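Local coordinates for porin (Acinetobacter baumannii AB307-0294, PDB 5DL7), which probably forms a beta-barrel pore in the outer membrane through which small solutes, possibly including vanillate and antibiotics, pass, at residues L27-F32 and R47-G52; D71-A76 and L141-Y146. All blocks are in the same frame, centred on the assembly; numbering follows the deposited sequence.

Contact 1: residues L27-F32 and R47-G52; sequences LRNFYF and RDWAQG. With C8E ((hydroxyethyloxy)tri(ethyloxy)octane), chain K.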
loop_
_atom_site.group_PDB
_atom_site.type_symbol
_atom_site.label_atom_id
_atom_site.label_comp_id
_atom_site.label_asym_id
_atom_site.label_seq_id
_atom_site.Cartn_x
_atom_site.Cartn_y
_atom_site.Cartn_z
ATOM N N LEU A 27 10.426 -5.403 -15.386
ATOM C CA LEU A 27 11.419 -4.336 -15.363
ATOM C C LEU A 27 10.754 -2.976 -14.949
ATOM O O LEU A 27 9.763 -2.606 -15.560
ATOM C CB LEU A 27 12.005 -4.078 -16.705
ATOM C CG LEU A 27 12.820 -5.169 -17.339
ATOM C CD1 LEU A 27 12.280 -6.543 -17.197
ATOM C CD2 LEU A 27 12.855 -4.749 -18.866
ATOM N N ARG A 28 11.334 -2.253 -14.002
ATOM C CA ARG A 28 10.707 -1.002 -13.494
ATOM C C ARG A 28 11.708 0.113 -13.453
ATOM O O ARG A 28 12.853 -0.116 -13.063
ATOM C CB ARG A 28 10.279 -1.215 -12.048
ATOM C CG ARG A 28 9.406 -2.409 -11.821
ATOM C CD ARG A 28 7.936 -1.824 -11.652
ATOM N NE ARG A 28 7.929 -1.460 -10.349
ATOM C CZ ARG A 28 7.325 -0.559 -9.503
ATOM N NH1 ARG A 28 7.835 -0.707 -8.342
ATOM N NH2 ARG A 28 6.396 0.326 -9.618
ATOM N N ASN A 29 11.359 1.283 -13.953
ATOM C CA ASN A 29 12.148 2.480 -13.835
ATOM C C ASN A 29 11.223 3.465 -13.049
ATOM O O ASN A 29 10.044 3.580 -13.443
ATOM C CB ASN A 29 12.378 3.014 -15.187
ATOM C CG ASN A 29 13.339 4.170 -15.160
ATOM O OD1 ASN A 29 12.994 5.251 -14.836
ATOM N ND2 ASN A 29 14.579 3.901 -15.392
ATOM N N PHE A 30 11.697 3.954 -11.941
ATOM C CA PHE A 30 10.882 4.751 -10.963
ATOM C C PHE A 30 11.682 6.033 -10.602
ATOM O O PHE A 30 12.738 5.954 -10.054
ATOM C CB PHE A 30 10.666 3.868 -9.806
ATOM C CG PHE A 30 9.548 4.261 -8.863
ATOM C CD1 PHE A 30 9.201 5.617 -8.559
ATOM C CD2 PHE A 30 8.894 3.259 -8.096
ATOM C CE1 PHE A 30 8.152 5.967 -7.700
ATOM C CE2 PHE A 30 7.816 3.595 -7.225
ATOM C CZ PHE A 30 7.445 4.942 -7.022
ATOM N N TYR A 31 11.103 7.173 -10.872
ATOM C CA TYR A 31 11.645 8.440 -10.365
ATOM C C TYR A 31 10.689 8.996 -9.317
ATOM O O TYR A 31 9.450 8.986 -9.565
ATOM C CB TYR A 31 11.659 9.452 -11.534
ATOM C CG TYR A 31 12.102 10.835 -11.134
ATOM C CD1 TYR A 31 13.396 11.038 -10.612
ATOM C CD2 TYR A 31 11.224 11.916 -11.126
ATOM C CE1 TYR A 31 13.824 12.310 -10.231
ATOM C CE2 TYR A 31 11.640 13.191 -10.706
ATOM C CZ TYR A 31 12.962 13.359 -10.287
ATOM O OH TYR A 31 13.379 14.593 -9.882
ATOM N N PHE A 32 11.230 9.416 -8.195
ATOM C CA PHE A 32 10.418 9.880 -7.043
ATOM C C PHE A 32 11.011 11.211 -6.613
ATOM O O PHE A 32 12.199 11.309 -6.425
ATOM C CB PHE A 32 10.553 8.890 -5.886
ATOM C CG PHE A 32 9.785 9.262 -4.624
ATOM C CD1 PHE A 32 10.289 10.226 -3.742
ATOM C CD2 PHE A 32 8.576 8.629 -4.309
ATOM C CE1 PHE A 32 9.607 10.587 -2.607
ATOM C CE2 PHE A 32 7.877 8.977 -3.140
ATOM C CZ PHE A 32 8.387 9.976 -2.315
ATOM N N ARG A 47 14.307 12.413 -2.835
ATOM C CA ARG A 47 14.390 12.192 -4.290
ATOM C C ARG A 47 15.271 10.996 -4.557
ATOM O O ARG A 47 16.256 10.816 -3.858
ATOM C CB ARG A 47 15.052 13.365 -5.007
ATOM C CG ARG A 47 15.039 13.429 -6.516
ATOM C CD ARG A 47 15.649 14.745 -7.068
ATOM N NE ARG A 47 14.774 15.813 -6.726
ATOM C CZ ARG A 47 14.977 17.152 -6.964
ATOM N NH1 ARG A 47 16.120 17.546 -7.431
ATOM N NH2 ARG A 47 14.104 18.043 -6.594
ATOM N N ASP A 48 14.888 10.221 -5.573
ATOM C CA ASP A 48 15.792 9.149 -6.072
ATOM C C ASP A 48 15.276 8.757 -7.467
ATOM O O ASP A 48 14.162 9.032 -7.879
ATOM C CB ASP A 48 15.797 7.879 -5.193
ATOM C CG ASP A 48 16.668 7.907 -4.008
ATOM O OD1 ASP A 48 17.905 8.071 -4.090
ATOM O OD2 ASP A 48 16.095 7.752 -2.795
ATOM N N TRP A 49 16.193 8.124 -8.218
ATOM C CA TRP A 49 15.851 7.624 -9.511
ATOM C C TRP A 49 16.502 6.216 -9.577
ATOM O O TRP A 49 17.724 6.047 -9.393
ATOM C CB TRP A 49 16.371 8.461 -10.598
ATOM C CG TRP A 49 15.913 8.074 -11.972
ATOM C CD1 TRP A 49 14.824 7.280 -12.330
ATOM C CD2 TRP A 49 16.588 8.381 -13.198
ATOM N NE1 TRP A 49 14.763 7.139 -13.676
ATOM C CE2 TRP A 49 15.866 7.736 -14.233
ATOM C CE3 TRP A 49 17.783 9.069 -13.510
ATOM C CZ2 TRP A 49 16.219 7.859 -15.587
ATOM C CZ3 TRP A 49 18.214 9.097 -14.801
ATOM C CH2 TRP A 49 17.449 8.485 -15.849
ATOM N N ALA A 50 15.634 5.201 -9.725
ATOM C CA ALA A 50 16.089 3.825 -9.644
ATOM C C ALA A 50 15.462 2.918 -10.648
ATOM O O ALA A 50 14.425 3.178 -11.232
ATOM C CB ALA A 50 15.775 3.211 -8.242
ATOM N N GLN A 51 16.200 1.814 -10.940
ATOM C CA GLN A 51 15.668 0.782 -11.827
ATOM C C GLN A 51 15.705 -0.564 -11.194
ATOM O O GLN A 51 16.677 -0.893 -10.474
ATOM C CB GLN A 51 16.625 0.759 -13.095
ATOM C CG GLN A 51 16.212 -0.290 -14.086
ATOM C CD GLN A 51 16.077 0.427 -15.347
ATOM O OE1 GLN A 51 17.048 1.121 -15.814
ATOM N NE2 GLN A 51 14.883 0.429 -15.829
ATOM N N GLY A 52 14.731 -1.397 -11.475
ATOM C CA GLY A 52 14.631 -2.668 -10.823
ATOM C C GLY A 52 14.131 -3.794 -11.715
ATOM O O GLY A 52 13.502 -3.570 -12.726
HETATM O O12 C8E K . 17.290 13.268 -12.063
HETATM C C13 C8E K . 17.032 12.544 -13.243
HETATM C C14 C8E K . 15.561 12.169 -13.310
HETATM O O15 C8E K . 15.205 11.649 -14.596
HETATM C C16 C8E K . 13.783 11.504 -14.829
HETATM C C17 C8E K . 13.676 10.189 -15.554
HETATM O O18 C8E K . 12.366 9.847 -16.005
HETATM C C19 C8E K . 12.124 8.435 -15.865
HETATM C C20 C8E K . 10.657 8.033 -15.975
HETATM O O21 C8E K . 10.343 6.900 -15.071
#
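Strands 27-32 and 47-52 pair antiparallel, as neighbouring staves of the porin beta-barrel and the two arms of a hairpin. Their axes come within 4.6 Å at 172°, and three hydrogen-bonded pairs, Arg28-Gly52, Phe30-Ala50 and Phe32-Asp48, alternate with the non-hydrogen-bonded pairs Asn29-Gln51 and Tyr31-Trp49. Such alternation sorts side chains between two faces. The face bearing Phe30, Phe32 and Asp48 looks into the barrel, where Asp48 is held by a hydrogen bond to Ser91 and a salt bridge to Arg102, and Arg28 reaches the backbone carbonyl of Arg140. The other bears Asn29, Tyr31, Trp49 and Gln51 and carries a bound C8E detergent, consistent with a surface that meets lipid. Here Trp49 has CG anti to its backbone N (chi1 -173°), which swings the indole across to the opposite strand. Tyr31 turns an edge toward the face of the five-membered ring of Trp49 in an offset edge-to-face pair, centroids 5.9 Å apart and planes at 84°. The detergent runs over a face of both rings, with C17 3.4 Å from Trp49 CZ2 and C14 3.5 Å from Tyr31 CE1. Asn29 OD1 accepts two hydrogen bonds: one at 2.8 Å from Trp49 NE1, lying nearly in the indole plane, and one at 3.1 Å from C8E O21.

Contact 2: residues D71-A76 and L141-Y146; sequences DVLAMA and LFPQTY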
loop_
_atom_site.group_PDB
_atom_site.type_symbol
_atom_site.label_atom_id
_atom_site.label_comp_id
_atom_site.label_asym_id
_atom_site.label_seq_id
_atom_site.Cartn_x
_atom_site.Cartn_y
_atom_site.Cartn_z
ATOM N N ASP A 71 7.252 -21.155 -4.404
ATOM C CA ASP A 71 7.079 -19.872 -5.076
ATOM C C ASP A 71 8.467 -19.100 -4.748
ATOM O O ASP A 71 9.158 -19.361 -3.792
ATOM C CB ASP A 71 6.033 -18.963 -4.522
ATOM C CG ASP A 71 4.525 -19.540 -4.589
ATOM O OD1 ASP A 71 4.345 -20.362 -5.494
ATOM O OD2 ASP A 71 3.612 -19.172 -3.697
ATOM N N VAL A 72 8.826 -18.200 -5.613
ATOM C CA VAL A 72 10.055 -17.467 -5.480
ATOM C C VAL A 72 9.791 -16.007 -5.897
ATOM O O VAL A 72 9.013 -15.719 -6.865
ATOM C CB VAL A 72 11.138 -18.104 -6.189
ATOM C CG1 VAL A 72 10.880 -18.090 -7.642
ATOM C CG2 VAL A 72 12.511 -17.385 -6.057
ATOM N N LEU A 73 10.444 -15.047 -5.210
ATOM C CA LEU A 73 10.366 -13.652 -5.622
ATOM C C LEU A 73 11.900 -13.194 -5.646
ATOM O O LEU A 73 12.449 -13.148 -4.593
ATOM C CB LEU A 73 9.620 -12.908 -4.662
ATOM C CG LEU A 73 9.384 -11.437 -4.882
ATOM C CD1 LEU A 73 8.574 -11.149 -6.179
ATOM C CD2 LEU A 73 8.816 -10.805 -3.656
ATOM N N ALA A 74 12.417 -12.731 -6.705
ATOM C CA ALA A 74 13.835 -12.266 -6.809
ATOM C C ALA A 74 13.833 -10.827 -7.292
ATOM O O ALA A 74 13.118 -10.498 -8.252
ATOM C CB ALA A 74 14.571 -13.141 -7.710
ATOM N N MET A 75 14.658 -9.937 -6.659
ATOM C CA MET A 75 14.644 -8.428 -6.790
ATOM C C MET A 75 16.056 -7.960 -6.929
ATOM O O MET A 75 16.922 -8.448 -6.213
ATOM C CB MET A 75 14.002 -7.816 -5.655
ATOM C CG MET A 75 12.539 -8.181 -5.465
ATOM S SD MET A 75 11.832 -8.022 -3.869
ATOM C CE MET A 75 12.430 -9.626 -3.131
ATOM N N ALA A 76 16.355 -7.177 -7.984
ATOM C CA ALA A 76 17.654 -6.528 -8.136
ATOM C C ALA A 76 17.370 -5.063 -8.492
ATOM O O ALA A 76 16.763 -4.834 -9.525
ATOM C CB ALA A 76 18.464 -7.223 -9.139
ATOM N N LEU A 141 10.116 0.543 -4.935
ATOM C CA LEU A 141 10.613 -0.180 -6.007
ATOM C C LEU A 141 10.207 -1.633 -5.931
ATOM O O LEU A 141 9.980 -2.257 -6.931
ATOM C CB LEU A 141 12.135 -0.029 -6.087
ATOM C CG LEU A 141 12.795 -0.602 -7.308
ATOM C CD1 LEU A 141 12.385 0.250 -8.552
ATOM C CD2 LEU A 141 14.353 -0.611 -7.235
ATOM N N PHE A 142 10.322 -2.230 -4.760
ATOM C CA PHE A 142 10.068 -3.645 -4.490
ATOM C C PHE A 142 9.053 -3.768 -3.410
ATOM O O PHE A 142 8.968 -2.959 -2.515
ATOM C CB PHE A 142 11.409 -4.290 -3.981
ATOM C CG PHE A 142 12.499 -4.201 -4.943
ATOM C CD1 PHE A 142 12.351 -4.617 -6.279
ATOM C CD2 PHE A 142 13.803 -3.852 -4.612
ATOM C CE1 PHE A 142 13.359 -4.557 -7.238
ATOM C CE2 PHE A 142 14.770 -3.807 -5.588
ATOM C CZ PHE A 142 14.578 -4.210 -6.885
ATOM N N PRO A 143 8.345 -4.904 -3.349
ATOM C CA PRO A 143 7.338 -5.128 -2.307
ATOM C C PRO A 143 7.986 -5.363 -0.948
ATOM O O PRO A 143 9.006 -5.988 -0.887
ATOM C CB PRO A 143 6.676 -6.481 -2.752
ATOM C CG PRO A 143 7.553 -7.121 -3.675
ATOM C CD PRO A 143 8.372 -5.985 -4.348
ATOM N N GLN A 144 7.377 -4.861 0.083
ATOM C CA GLN A 144 7.568 -5.330 1.472
ATOM C C GLN A 144 7.239 -6.791 1.565
ATOM O O GLN A 144 6.247 -7.262 0.969
ATOM C CB GLN A 144 6.737 -4.460 2.340
ATOM C CG GLN A 144 6.909 -4.638 3.772
ATOM C CD GLN A 144 5.790 -3.854 4.512
ATOM O OE1 GLN A 144 4.625 -3.857 4.047
ATOM N NE2 GLN A 144 6.088 -3.322 5.635
ATOM N N THR A 145 8.092 -7.556 2.307
ATOM C CA THR A 145 7.776 -8.922 2.519
ATOM C C THR A 145 7.864 -9.261 4.020
ATOM O O THR A 145 8.484 -8.579 4.778
ATOM C CB THR A 145 8.567 -9.980 1.691
ATOM O OG1 THR A 145 9.938 -10.038 2.079
ATOM C CG2 THR A 145 8.469 -9.684 0.132
ATOM N N TYR A 146 7.236 -10.373 4.359
ATOM C CA TYR A 146 7.254 -10.892 5.787
ATOM C C TYR A 146 7.656 -12.341 5.774
ATOM O O TYR A 146 7.457 -13.037 4.787
ATOM C CB TYR A 146 5.846 -10.736 6.425
ATOM C CG TYR A 146 5.511 -9.374 6.755
ATOM C CD1 TYR A 146 4.934 -8.516 5.851
ATOM C CD2 TYR A 146 5.692 -8.886 8.037
ATOM C CE1 TYR A 146 4.617 -7.201 6.134
ATOM C CE2 TYR A 146 5.338 -7.605 8.383
ATOM C CZ TYR A 146 4.768 -6.718 7.403
ATOM O OH TYR A 146 4.425 -5.466 7.835
#
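Met75 lays its side chain over one face of the Phe142 ring, and CB rests almost exactly above the centre, 3.6 Å from the centroid and 11° off the ring normal, a CH-pi contact. Leu141 CD2 lies against the opposite face, nearer the rim, so the ring is clasped between a strand residue and its own neighbour in sequence. At the far end of the ring, CZ pushes up to the backbone of strand 71-76, 3.3 Å from Ala76 C. Phe142 and Pro143 belong to an inward segment of an OprD-family barrel, where, as in other members of the family, chain folded inside the wall probably narrows the channel; strand 71-76 is part of that wall. With CG anti to its carbonyl carbon (chi1 -62°) and chi2 nearly extended, Met75 carries its sulfur obliquely to the side of the ring near Phe142 CB; SD is 4.7 Å from the ring centroid, a Met-aromatic contact. The same sulfur meets Pro143 CD at 4.0 Å. Farther along, a single methyl of Leu73 settles between two bumps: CD2 lies 3.9 Å from Pro143 CG and 4.0 Å from Thr145 CG2. Thr145 turns its hydroxyl to a different partner, Tyr177, while Tyr106 meets the Phe142 ring edge-to-face.

The two contacts illustrate how a barrel combines pairing along its wall with packing against chain inside it. Both segments of contact 1 precede those of contact 2 in the sequence, and the contact centres lie 16 Å apart. Strand 46-58, which supplies one arm of contact 1, pairs directly with strand 66-79, which supplies the wall side of contact 2; Ile54 of the former touches both Leu73 and Phe142. The inner segment 141-146 also reaches back to contact 1: Arg28 NH1 lies 3.0 Å from Leu141 O, a probable hydrogen bond, while Leu141 CD1 packs near Phe30 and Gly52 and its CD2 near Gln51 O. Three consecutive wall strands thus share one inward segment, tying it to the barrel.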